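Local coordinates for glycoside hydrolase 15-related protein (PDB 5Z3E) that hydrolyses the alpha-1,6-glucosidic linkage of isomaltose from the non-reducing end, giving beta-D-glucose and D-glucose, at residues 105-110 with 128-133; 184-189 with 232-237; 248-253 with 282-287; 267-272 with 320-325. The protein carries 1 engineered substitution. All coordinates share one frame; numbering follows the deposited sequence. Where two conformers were deposited one is given.

Interaction 1 of 4, residues 105-110 with 128-133; sequences RRRRGQ and GMLPTR
Gln110 NE2 faces two carbonyls of the loop 128-133, and its firm link to them runs through water 1, which accepts from Gln110 NE2 at 2.9 Å and can donate to Met129 O. Both routes to Gly128 O are weak on the amide side: a direct bond of 3.4 Å from Gln110 NE2, and water 2, which lies 3.3 Å from Gln110 NE2 and donates to Gly128 O at 2.7 Å. Here a helix N-terminus, with Arg107 at the N-cap position, meets the loop before strand 134-135 in a family 15 catalytic domain. CG of Gln110 lies anti to the backbone N (chi1 -180°) and the chain stays extended, which carries the amide across to the loop. Gln110 OE1 takes Arg107 NH2 at 3.0 Å on a lone pair in the carbonyl plane (C=O...donor angle 137°), so both ends of the amide are engaged and its flip is fixed. The charge of Arg107 is met chiefly by Asp140, in a salt bridge through NH1. Leu130 CD2 lies over one face of the amide, 3.6 Å from Gln110 CD, and also touches the Arg107 CB-CG stem. Obliquely to the guanidinium comes the proline ring, Pro131 CD lying 3.6 Å from Arg107 NH2.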
loop_
_atom_site.group_PDB
_atom_site.type_symbol
_atom_site.label_atom_id
_atom_site.label_comp_id
_atom_site.label_asym_id
_atom_site.label_seq_id
_atom_site.Cartn_x
_atom_site.Cartn_y
_atom_site.Cartn_z
ATOM N N ARG A 105 -0.933 6.536 19.064
ATOM C CA ARG A 105 -0.590 7.132 20.343
ATOM C C ARG A 105 -0.873 6.146 21.478
ATOM O O ARG A 105 -0.147 6.100 22.465
ATOM C CB ARG A 105 -1.324 8.447 20.582
ATOM C CG ARG A 105 -0.967 9.573 19.610
ATOM C CD ARG A 105 -1.556 10.888 20.072
ATOM N NE ARG A 105 -1.679 11.848 18.978
ATOM C CZ ARG A 105 -2.090 13.092 19.130
ATOM N NH1 ARG A 105 -2.297 13.600 20.333
ATOM N NH2 ARG A 105 -2.285 13.851 18.054
ATOM N N ARG A 106 -1.934 5.343 21.347
ATOM C CA ARG A 106 -2.231 4.332 22.344
ATOM C C ARG A 106 -1.153 3.264 22.456
ATOM O O ARG A 106 -1.126 2.558 23.473
ATOM C CB ARG A 106 -3.606 3.712 22.093
ATOM C CG ARG A 106 -4.741 4.591 22.558
ATOM C CD ARG A 106 -6.072 4.280 21.895
ATOM N NE ARG A 106 -6.454 2.897 22.141
ATOM C CZ ARG A 106 -7.365 2.263 21.419
ATOM N NH1 ARG A 106 -7.997 2.876 20.437
ATOM N NH2 ARG A 106 -7.618 0.990 21.682
ATOM N N ARG A 107 -0.309 3.116 21.437
ATOM C CA ARG A 107 0.803 2.179 21.418
ATOM C C ARG A 107 2.133 2.809 21.815
ATOM O O ARG A 107 3.168 2.161 21.700
ATOM C CB ARG A 107 0.914 1.518 20.043
ATOM C CG ARG A 107 -0.342 0.826 19.555
ATOM C CD ARG A 107 -0.871 -0.222 20.472
ATOM N NE ARG A 107 -2.079 -0.820 19.938
ATOM C CZ ARG A 107 -2.258 -2.086 19.598
ATOM N NH1 ARG A 107 -3.426 -2.466 19.098
ATOM N NH2 ARG A 107 -1.236 -2.964 19.718
ATOM N N ARG A 108 2.122 4.050 22.322
ATOM C CA ARG A 108 3.360 4.698 22.738
ATOM C C ARG A 108 4.135 3.862 23.726
ATOM O O ARG A 108 5.351 3.732 23.628
ATOM C CB ARG A 108 3.003 6.057 23.342
ATOM C CG ARG A 108 4.144 6.850 23.915
ATOM C CD ARG A 108 4.973 7.558 22.845
ATOM N NE ARG A 108 5.985 6.704 22.296
ATOM C CZ ARG A 108 6.825 7.071 21.353
ATOM N NH1 ARG A 108 6.608 8.137 20.620
ATOM N NH2 ARG A 108 7.871 6.304 21.133
ATOM N N GLY A 109 3.438 3.350 24.723
ATOM C CA GLY A 109 4.099 2.535 25.745
ATOM C C GLY A 109 4.579 1.201 25.219
ATOM O O GLY A 109 5.692 0.769 25.534
ATOM N N GLN A 110 3.787 0.551 24.365
ATOM C CA GLN A 110 4.199 -0.729 23.759
ATOM C C GLN A 110 5.468 -0.516 22.964
ATOM O O GLN A 110 6.411 -1.316 23.065
ATOM C CB GLN A 110 3.063 -1.304 22.914
ATOM C CG GLN A 110 3.419 -2.632 22.254
ATOM C CD GLN A 110 2.263 -3.248 21.484
ATOM O OE1 GLN A 110 1.205 -2.668 21.365
ATOM N NE2 GLN A 110 2.489 -4.431 20.917
ATOM N N GLY A 128 5.291 -10.221 19.837
ATOM C CA GLY A 128 5.167 -9.012 20.629
ATOM C C GLY A 128 5.091 -7.716 19.824
ATOM O O GLY A 128 5.008 -6.645 20.415
ATOM N N MET A 129 5.145 -7.805 18.511
ATOM C CA MET A 129 5.240 -6.621 17.679
ATOM C C MET A 129 3.884 -5.945 17.494
ATOM O O MET A 129 2.839 -6.458 17.881
ATOM C CB MET A 129 5.889 -7.015 16.348
ATOM C CG MET A 129 7.282 -7.607 16.533
ATOM S SD MET A 129 8.487 -6.500 17.314
ATOM C CE MET A 129 8.927 -5.534 15.919
ATOM N N LEU A 130 3.896 -4.747 16.892
ATOM C CA LEU A 130 2.638 -4.072 16.587
ATOM C C LEU A 130 1.874 -4.878 15.536
ATOM O O LEU A 130 2.470 -5.619 14.739
ATOM C CB LEU A 130 2.888 -2.649 16.084
ATOM C CG LEU A 130 3.478 -1.668 17.044
ATOM C CD1 LEU A 130 3.570 -0.297 16.427
ATOM C CD2 LEU A 130 2.677 -1.604 18.293
ATOM N N PRO A 131 0.553 -4.763 15.525
ATOM C CA PRO A 131 -0.270 -5.662 14.707
ATOM C C PRO A 131 -0.386 -5.242 13.249
ATOM O O PRO A 131 -0.024 -4.119 12.852
ATOM C CB PRO A 131 -1.628 -5.612 15.390
ATOM C CG PRO A 131 -1.672 -4.198 15.880
ATOM C CD PRO A 131 -0.275 -3.928 16.404
ATOM N N THR A 132 -0.943 -6.175 12.493
ATOM C CA THR A 132 -1.326 -5.984 11.104
ATOM C C THR A 132 -2.809 -5.621 11.021
ATOM O O THR A 132 -3.164 -4.534 10.572
ATOM C CB THR A 132 -0.979 -7.239 10.322
ATOM O OG1 THR A 132 0.445 -7.317 10.325
ATOM C CG2 THR A 132 -1.523 -7.194 8.909
ATOM N N ARG A 133 -3.702 -6.481 11.472
ATOM C CA ARG A 133 -5.119 -6.121 11.501
ATOM C C ARG A 133 -5.425 -5.302 12.724
ATOM O O ARG A 133 -4.993 -5.667 13.827
ATOM C CB ARG A 133 -6.024 -7.359 11.506
ATOM C CG ARG A 133 -5.853 -8.265 10.313
ATOM C CD ARG A 133 -6.966 -9.278 10.254
ATOM N NE ARG A 133 -6.691 -10.320 9.281
ATOM C CZ ARG A 133 -7.617 -11.140 8.804
ATOM N NH1 ARG A 133 -8.857 -11.083 9.259
ATOM N NH2 ARG A 133 -7.306 -11.957 7.852
HETATM O O HOH W 1 0.553 -5.947 19.344
HETATM O O HOH W 2 4.583 -6.003 22.955
#

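Interaction 2 of 4, residues 184-189 with 232-237; sequences YLLAFW and AATLQV
Two helices of the (alpha/alpha)6 catalytic domain known for glycoside hydrolase family 15 pack here: the last part of helix 175-188 and Trp189 meet the start of helix 231-248. The axes of the short segments run in roughly the same direction, 38° apart and 10.6 Å at closest approach, a spacing that leaves room for side chains between them. Val237 uses both its methyls there. CG1, anti to the backbone N (chi1 166°), sits over one face of the Trp189 indole, 3.5 Å from the centroid of the five-membered ring and 15° off its normal, a CH-pi contact. The other methyl, Val237 CG2, meets Leu186 CD2 at 3.7 Å. The remaining branch of that leucine, Leu186 CD1, reaches one turn back to Ala233 CB at 4.1 Å, while Leu186 CD2 also rests near Ala233 O at 3.9 Å. Helix 206-220 adds to the packing, with Ile212 against Trp189 and Leu216 against Val237. No hydrogen bond links the two segments, so their contact rests on apolar packing and one CH-pi contact, forces with little directional demand.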
loop_
_atom_site.group_PDB
_atom_site.type_symbol
_atom_site.label_atom_id
_atom_site.label_comp_id
_atom_site.label_asym_id
_atom_site.label_seq_id
_atom_site.Cartn_x
_atom_site.Cartn_y
_atom_site.Cartn_z
ATOM N N TYR A 184 9.239 3.339 15.881
ATOM C CA TYR A 184 9.095 1.914 15.597
ATOM C C TYR A 184 9.889 1.529 14.346
ATOM O O TYR A 184 10.641 0.542 14.360
ATOM C CB TYR A 184 7.610 1.622 15.440
ATOM C CG TYR A 184 7.253 0.165 15.250
ATOM C CD1 TYR A 184 7.423 -0.761 16.260
ATOM C CD2 TYR A 184 6.683 -0.289 14.065
ATOM C CE1 TYR A 184 7.044 -2.082 16.111
ATOM C CE2 TYR A 184 6.283 -1.599 13.904
ATOM C CZ TYR A 184 6.450 -2.496 14.933
ATOM O OH TYR A 184 6.038 -3.794 14.873
ATOM N N LEU A 185 9.722 2.281 13.263
ATOM C CA LEU A 185 10.399 1.943 12.028
ATOM C C LEU A 185 11.896 2.120 12.090
ATOM O O LEU A 185 12.637 1.330 11.505
ATOM C CB LEU A 185 9.812 2.741 10.870
ATOM C CG LEU A 185 8.380 2.379 10.495
ATOM C CD1 LEU A 185 7.865 3.316 9.440
ATOM C CD2 LEU A 185 8.280 0.929 10.062
ATOM N N LEU A 186 12.378 3.141 12.803
ATOM C CA LEU A 186 13.823 3.311 12.919
ATOM C C LEU A 186 14.448 2.096 13.609
ATOM O O LEU A 186 15.576 1.733 13.312
ATOM C CB LEU A 186 14.180 4.597 13.655
ATOM C CG LEU A 186 13.854 5.891 12.924
ATOM C CD1 LEU A 186 14.141 7.064 13.840
ATOM C CD2 LEU A 186 14.632 6.044 11.638
ATOM N N ALA A 187 13.729 1.490 14.545
ATOM C CA ALA A 187 14.223 0.317 15.251
ATOM C C ALA A 187 14.121 -0.964 14.450
ATOM O O ALA A 187 14.965 -1.847 14.620
ATOM C CB ALA A 187 13.472 0.157 16.555
ATOM N N PHE A 188 13.085 -1.110 13.622
ATOM C CA PHE A 188 12.721 -2.419 13.082
ATOM C C PHE A 188 12.700 -2.506 11.565
ATOM O O PHE A 188 12.286 -3.527 11.015
ATOM C CB PHE A 188 11.398 -2.885 13.694
ATOM C CG PHE A 188 11.469 -3.061 15.178
ATOM C CD1 PHE A 188 12.341 -3.973 15.730
ATOM C CD2 PHE A 188 10.684 -2.306 16.036
ATOM C CE1 PHE A 188 12.426 -4.141 17.074
ATOM C CE2 PHE A 188 10.773 -2.462 17.388
ATOM C CZ PHE A 188 11.634 -3.367 17.918
ATOM N N TRP A 189 13.187 -1.488 10.864
ATOM C CA TRP A 189 13.127 -1.494 9.416
ATOM C C TRP A 189 13.838 -2.682 8.782
ATOM O O TRP A 189 13.433 -3.116 7.705
ATOM C CB TRP A 189 13.679 -0.205 8.856
ATOM C CG TRP A 189 15.117 -0.072 9.062
ATOM C CD1 TRP A 189 15.757 0.492 10.133
ATOM C CD2 TRP A 189 16.146 -0.525 8.172
ATOM N NE1 TRP A 189 17.110 0.428 9.958
ATOM C CE2 TRP A 189 17.359 -0.201 8.757
ATOM C CE3 TRP A 189 16.145 -1.193 6.935
ATOM C CZ2 TRP A 189 18.593 -0.482 8.119
ATOM C CZ3 TRP A 189 17.324 -1.499 6.324
ATOM C CH2 TRP A 189 18.522 -1.163 6.929
ATOM N N ALA A 232 17.077 13.857 11.131
ATOM C CA ALA A 232 18.235 13.360 10.395
ATOM C C ALA A 232 18.230 11.849 10.300
ATOM O O ALA A 232 18.585 11.267 9.260
ATOM C CB ALA A 232 19.523 13.844 11.071
ATOM N N ALA A 233 17.877 11.183 11.391
ATOM C CA ALA A 233 17.908 9.732 11.438
ATOM C C ALA A 233 17.045 9.126 10.341
ATOM O O ALA A 233 17.404 8.094 9.770
ATOM C CB ALA A 233 17.475 9.238 12.802
ATOM N N THR A 234 15.886 9.738 10.060
ATOM C CA THR A 234 15.001 9.166 9.054
ATOM C C THR A 234 15.674 9.093 7.689
ATOM O O THR A 234 15.522 8.102 6.977
ATOM C CB THR A 234 13.660 9.884 8.995
ATOM O OG1 THR A 234 13.790 11.233 8.583
ATOM C CG2 THR A 234 12.903 9.740 10.304
ATOM N N LEU A 235 16.408 10.140 7.305
ATOM C CA LEU A 235 17.078 10.114 6.005
ATOM C C LEU A 235 18.287 9.186 6.002
ATOM O O LEU A 235 18.605 8.591 4.968
ATOM C CB LEU A 235 17.430 11.502 5.512
ATOM C CG LEU A 235 16.237 12.421 5.273
ATOM C CD1 LEU A 235 16.679 13.666 4.545
ATOM C CD2 LEU A 235 15.103 11.723 4.504
ATOM N N GLN A 236 18.975 9.061 7.135
ATOM C CA GLN A 236 20.105 8.150 7.205
ATOM C C GLN A 236 19.630 6.696 7.081
ATOM O O GLN A 236 20.237 5.901 6.368
ATOM C CB GLN A 236 20.912 8.376 8.461
ATOM C CG GLN A 236 22.316 7.769 8.331
ATOM C CD GLN A 236 23.251 8.579 7.422
ATOM O OE1 GLN A 236 23.416 9.776 7.628
ATOM N NE2 GLN A 236 23.841 7.984 6.412
ATOM N N VAL A 237 18.535 6.352 7.768
ATOM C CA VAL A 237 17.979 5.005 7.655
ATOM C C VAL A 237 17.432 4.782 6.247
ATOM O O VAL A 237 17.628 3.700 5.686
ATOM C CB VAL A 237 16.948 4.722 8.753
ATOM C CG1 VAL A 237 16.136 3.476 8.442
ATOM C CG2 VAL A 237 17.651 4.595 10.084
#

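Interaction 3 of 4, residues 248-253 with 282-287; sequences EGVVDG and DDVAAM
Val250, in the short strand 250-251, makes the first contact: its CG1 comes to 4.4 Å from Val284 CG2, a loose apolar touch near the start of helix 283-296. Leu255 of the partner strand packs on both valines, so the hairpin lays a small hydrophobic patch against the helix. At Asp252 the backbone turns with positive phi (52°), and its carboxylate heads away from the helix; Met287, which has two conformers, may bring CE near Asp252 O. Gly253 has the largest share of the contact. Its own phi is also positive (84°), a conformation that calls for glycine because a CB would press on the carbonyl O of the preceding residue. Gly253 O then meets the first turn of the helix between two side chains: Val284 CA lies at 3.4 Å, with an angle at hydrogen of 161° marking a CA-H...O contact, and Met287 CB is at 3.2 Å. Val284 CG2 closes on the same oxygen at 3.6 Å. That first turn is itself fixed by Asp282, the N-cap residue, whose OD1 accepts from Val284 N at 2.9 Å on its anti side. Strands 250-251 and 254-255 form a beta hairpin, joined by a type I' turn with Asp252 and Gly253 at its two central positions, and here the turn of that surface hairpin rests on the capped N-terminal end of a helix.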
loop_
_atom_site.group_PDB
_atom_site.type_symbol
_atom_site.label_atom_id
_atom_site.label_comp_id
_atom_site.label_asym_id
_atom_site.label_seq_id
_atom_site.Cartn_x
_atom_site.Cartn_y
_atom_site.Cartn_z
ATOM N N GLU A 248 21.338 -6.345 -2.572
ATOM C CA GLU A 248 20.662 -7.644 -2.565
ATOM C C GLU A 248 19.305 -7.649 -3.241
ATOM O O GLU A 248 18.696 -8.721 -3.369
ATOM C CB GLU A 248 20.488 -8.149 -1.119
ATOM C CG GLU A 248 21.787 -8.270 -0.361
ATOM C CD GLU A 248 21.572 -8.722 1.067
ATOM O OE1 GLU A 248 20.746 -9.602 1.310
ATOM O OE2 GLU A 248 22.302 -8.212 1.953
ATOM N N GLY A 249 18.813 -6.496 -3.655
ATOM C CA GLY A 249 17.472 -6.349 -4.182
ATOM C C GLY A 249 17.358 -5.959 -5.636
ATOM O O GLY A 249 16.259 -5.615 -6.067
ATOM N N VAL A 250 18.459 -6.063 -6.387
ATOM C CA VAL A 250 18.480 -5.762 -7.811
ATOM C C VAL A 250 19.203 -6.887 -8.516
ATOM O O VAL A 250 20.339 -7.220 -8.151
ATOM C CB VAL A 250 19.187 -4.418 -8.112
ATOM C CG1 VAL A 250 19.248 -4.157 -9.610
ATOM C CG2 VAL A 250 18.490 -3.275 -7.418
ATOM N N VAL A 251 18.578 -7.475 -9.539
ATOM C CA VAL A 251 19.172 -8.537 -10.313
ATOM C C VAL A 251 18.846 -8.256 -11.774
ATOM O O VAL A 251 17.720 -7.919 -12.090
ATOM C CB VAL A 251 18.536 -9.922 -9.904
ATOM C CG1 VAL A 251 18.996 -11.050 -10.783
ATOM C CG2 VAL A 251 18.771 -10.181 -8.430
ATOM N N ASP A 252 19.832 -8.393 -12.654
ATOM C CA ASP A 252 19.606 -8.184 -14.080
ATOM C C ASP A 252 18.947 -6.839 -14.351
ATOM O O ASP A 252 18.131 -6.683 -15.258
ATOM C CB ASP A 252 18.790 -9.349 -14.670
ATOM C CG ASP A 252 19.474 -10.694 -14.507
ATOM O OD1 ASP A 252 20.722 -10.756 -14.535
ATOM O OD2 ASP A 252 18.756 -11.687 -14.311
ATOM N N GLY A 253 19.314 -5.839 -13.549
ATOM C CA GLY A 253 18.836 -4.488 -13.753
ATOM C C GLY A 253 17.485 -4.145 -13.158
ATOM O O GLY A 253 17.075 -2.991 -13.265
ATOM N N ASP A 282 14.787 6.260 -13.929
ATOM C CA ASP A 282 15.978 5.476 -13.670
ATOM C C ASP A 282 15.941 4.168 -14.471
ATOM O O ASP A 282 14.867 3.596 -14.675
ATOM C CB ASP A 282 16.055 5.168 -12.174
ATOM C CG ASP A 282 17.407 4.660 -11.754
ATOM O OD1 ASP A 282 17.613 3.431 -11.762
ATOM O OD2 ASP A 282 18.242 5.515 -11.389
ATOM N N ASP A 283 17.117 3.665 -14.872
ATOM C CA ASP A 283 17.132 2.393 -15.569
ATOM C C ASP A 283 16.487 1.270 -14.759
ATOM O O ASP A 283 15.814 0.408 -15.325
ATOM C CB ASP A 283 18.551 1.975 -15.954
ATOM C CG ASP A 283 19.221 2.853 -16.988
ATOM O OD1 ASP A 283 18.561 3.688 -17.611
ATOM O OD2 ASP A 283 20.451 2.676 -17.153
ATOM N N VAL A 284 16.683 1.270 -13.437
ATOM C CA VAL A 284 16.094 0.231 -12.620
ATOM C C VAL A 284 14.575 0.347 -12.596
ATOM O O VAL A 284 13.858 -0.658 -12.577
ATOM C CB VAL A 284 16.699 0.230 -11.207
ATOM C CG1 VAL A 284 15.917 -0.674 -10.250
ATOM C CG2 VAL A 284 18.167 -0.196 -11.285
ATOM N N ALA A 285 14.058 1.577 -12.630
ATOM C CA ALA A 285 12.620 1.765 -12.725
ATOM C C ALA A 285 12.086 1.188 -14.032
ATOM O O ALA A 285 11.096 0.455 -14.043
ATOM C CB ALA A 285 12.276 3.225 -12.587
ATOM N N ALA A 286 12.720 1.544 -15.145
ATOM C CA ALA A 286 12.280 1.067 -16.452
ATOM C C ALA A 286 12.349 -0.452 -16.509
ATOM O O ALA A 286 11.428 -1.112 -17.005
ATOM C CB ALA A 286 13.121 1.710 -17.537
ATOM N N MET A 287 13.446 -1.028 -16.038
ATOM C CA MET A 287 13.609 -2.471 -16.112
ATOM C C MET A 287 12.615 -3.181 -15.212
ATOM O O MET A 287 12.139 -4.281 -15.535
ATOM C CB MET A 287 15.030 -2.860 -15.763
ATOM C CG MET A 287 16.068 -2.423 -16.836
ATOM S SD MET A 287 15.992 -3.223 -18.339
ATOM C CE MET A 287 15.828 -4.706 -17.733
#

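Interaction 4 of 4, residues 267-272 with 320-325; sequences SLPACV and SALLGW
Leu322 projects from helix 317-329 toward the short 3-10 turn 268-270. CG stands anti to the backbone N (chi1 179°), which sends the branched end straight away from its own helix, and CB serves as the stalk. CG comes first against the turn, 4.2 Å from Pro269 CB and 4.0 Å from Ala270 N. From there the two methyls part. CD1 goes to the alanine, where Ala270 CB is 3.8 Å from Leu322 CD1 and the alanine CA is equally near. CD2 lies over the backbone, with Ser267 O 3.7 Å from Leu322 CD2 and Ala270 N at a like distance. Those two polar atoms bond to each other, Ala270 N giving to Ser267 O at 3.0 Å, so the methyl covers a backbone hydrogen bond that spans from Ser267 to Ala270.

All five touching residues are buried, about 10 Å between the centre of the contact and that of the chain, within the helical body characteristic of glycoside hydrolase family 15, whose catalytic domain is an (alpha/alpha)6 barrel. The side chain of Ser267 is about 7 Å from that of Asp195, predicted as a proton acceptor; it leaves its CA away from the helix, and Ser267 OG bonds to Asp265 and Ser207. One residue along the helix, Leu323 adds a second touch, its CD1 meeting Pro269 CG at 4.2 Å. The proline ring thus sits against both leucines, while Val292 of helix 283-296 also packs against it and His339 of helix 333-344 touches Leu323.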
loop_
_atom_site.group_PDB
_atom_site.type_symbol
_atom_site.label_atom_id
_atom_site.label_comp_id
_atom_site.label_asym_id
_atom_site.label_seq_id
_atom_site.Cartn_x
_atom_site.Cartn_y
_atom_site.Cartn_z
ATOM N N SER A 267 3.933 -5.898 -6.627
ATOM C CA SER A 267 4.038 -4.725 -5.769
ATOM C C SER A 267 5.264 -3.870 -6.054
ATOM O O SER A 267 5.338 -2.728 -5.596
ATOM C CB SER A 267 4.040 -5.142 -4.302
ATOM O OG SER A 267 5.189 -5.897 -3.969
ATOM N N LEU A 268 6.243 -4.409 -6.769
ATOM C CA LEU A 268 7.516 -3.711 -6.896
ATOM C C LEU A 268 7.461 -2.309 -7.512
ATOM O O LEU A 268 8.270 -1.462 -7.119
ATOM C CB LEU A 268 8.548 -4.557 -7.638
ATOM C CG LEU A 268 9.060 -5.765 -6.860
ATOM C CD1 LEU A 268 9.991 -6.565 -7.741
ATOM C CD2 LEU A 268 9.783 -5.327 -5.585
ATOM N N PRO A 269 6.551 -2.015 -8.452
ATOM C CA PRO A 269 6.541 -0.643 -8.969
ATOM C C PRO A 269 6.307 0.407 -7.880
ATOM O O PRO A 269 6.692 1.558 -8.075
ATOM C CB PRO A 269 5.428 -0.679 -10.022
ATOM C CG PRO A 269 5.449 -2.125 -10.504
ATOM C CD PRO A 269 5.653 -2.897 -9.218
ATOM N N ALA A 270 5.673 0.057 -6.755
ATOM C CA ALA A 270 5.492 1.021 -5.673
ATOM C C ALA A 270 6.817 1.569 -5.164
ATOM O O ALA A 270 6.870 2.660 -4.604
ATOM C CB ALA A 270 4.729 0.397 -4.538
ATOM N N CYS A 271 7.900 0.798 -5.320
ATOM C CA CYS A 271 9.224 1.236 -4.931
ATOM C C CYS A 271 9.756 2.388 -5.782
ATOM O O CYS A 271 10.734 3.038 -5.394
ATOM C CB CYS A 271 10.189 0.076 -5.049
ATOM S SG CYS A 271 9.844 -1.268 -3.914
ATOM N N VAL A 272 9.133 2.606 -6.941
ATOM C CA VAL A 272 9.451 3.736 -7.803
ATOM C C VAL A 272 8.500 4.859 -7.412
ATOM O O VAL A 272 8.887 5.770 -6.662
ATOM C CB VAL A 272 9.389 3.332 -9.300
ATOM C CG1 VAL A 272 9.788 4.507 -10.155
ATOM C CG2 VAL A 272 10.268 2.131 -9.572
ATOM N N SER A 320 -2.750 -3.492 -11.149
ATOM C CA SER A 320 -2.881 -2.817 -12.440
ATOM C C SER A 320 -2.870 -1.305 -12.277
ATOM O O SER A 320 -2.270 -0.594 -13.074
ATOM C CB SER A 320 -4.144 -3.293 -13.132
ATOM O OG SER A 320 -4.024 -4.645 -13.488
ATOM N N ALA A 321 -3.507 -0.813 -11.216
ATOM C CA ALA A 321 -3.518 0.614 -10.963
ATOM C C ALA A 321 -2.124 1.104 -10.610
ATOM O O ALA A 321 -1.699 2.168 -11.053
ATOM C CB ALA A 321 -4.476 0.940 -9.835
ATOM N N LEU A 322 -1.414 0.355 -9.767
ATOM C CA LEU A 322 -0.056 0.713 -9.385
ATOM C C LEU A 322 0.875 0.778 -10.594
ATOM O O LEU A 322 1.685 1.703 -10.731
ATOM C CB LEU A 322 0.440 -0.314 -8.364
ATOM C CG LEU A 322 1.841 -0.121 -7.857
ATOM C CD1 LEU A 322 2.006 1.190 -7.114
ATOM C CD2 LEU A 322 2.199 -1.306 -6.971
ATOM N N LEU A 323 0.785 -0.226 -11.470
ATOM C CA LEU A 323 1.603 -0.211 -12.674
ATOM C C LEU A 323 1.207 0.973 -13.554
ATOM O O LEU A 323 2.077 1.684 -14.068
ATOM C CB LEU A 323 1.528 -1.544 -13.419
ATOM C CG LEU A 323 2.424 -1.639 -14.649
ATOM C CD1 LEU A 323 3.895 -1.376 -14.347
ATOM C CD2 LEU A 323 2.263 -3.010 -15.300
ATOM N N GLY A 324 -0.097 1.202 -13.724
ATOM C CA GLY A 324 -0.529 2.333 -14.512
ATOM C C GLY A 324 -0.015 3.670 -13.985
ATOM O O GLY A 324 0.384 4.543 -14.758
ATOM N N TRP A 325 -0.046 3.835 -12.657
ATOM C CA TRP A 325 0.444 5.055 -12.007
ATOM C C TRP A 325 1.914 5.251 -12.354
ATOM O O TRP A 325 2.367 6.330 -12.698
ATOM C CB TRP A 325 0.209 4.880 -10.519
ATOM C CG TRP A 325 0.590 6.011 -9.602
ATOM C CD1 TRP A 325 1.018 7.276 -9.892
ATOM C CD2 TRP A 325 0.502 5.935 -8.181
ATOM N NE1 TRP A 325 1.201 7.976 -8.721
ATOM C CE2 TRP A 325 0.892 7.179 -7.665
ATOM C CE3 TRP A 325 0.133 4.924 -7.295
ATOM C CZ2 TRP A 325 0.917 7.439 -6.280
ATOM C CZ3 TRP A 325 0.159 5.175 -5.951
ATOM C CH2 TRP A 325 0.543 6.411 -5.452
#

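Overall arrangement
From the N terminus, interaction 1 closes first, bringing the loop 128-133 back to the start of helix 108-119. Interaction 2 follows in series, joining helices 175-188 and 231-248, and the two touch: Tyr184 OH probably bonds to Leu130 N at 3.1 Å, and Met129 packs on Phe188. Helix 231-248 leads directly into strand 250-251, where interaction 3 opens. Before that closes at 282-287, interaction 4 opens at 267-272, to finish at 320-325, so the two cross. Their centres lie about 14 Å apart, and Ala285 CB meets Val272 CG1 at 3.7 Å. Together they tie the 250-255 hairpin to helix 283-296, and the 3-10 segment 268-270 to helix 317-329.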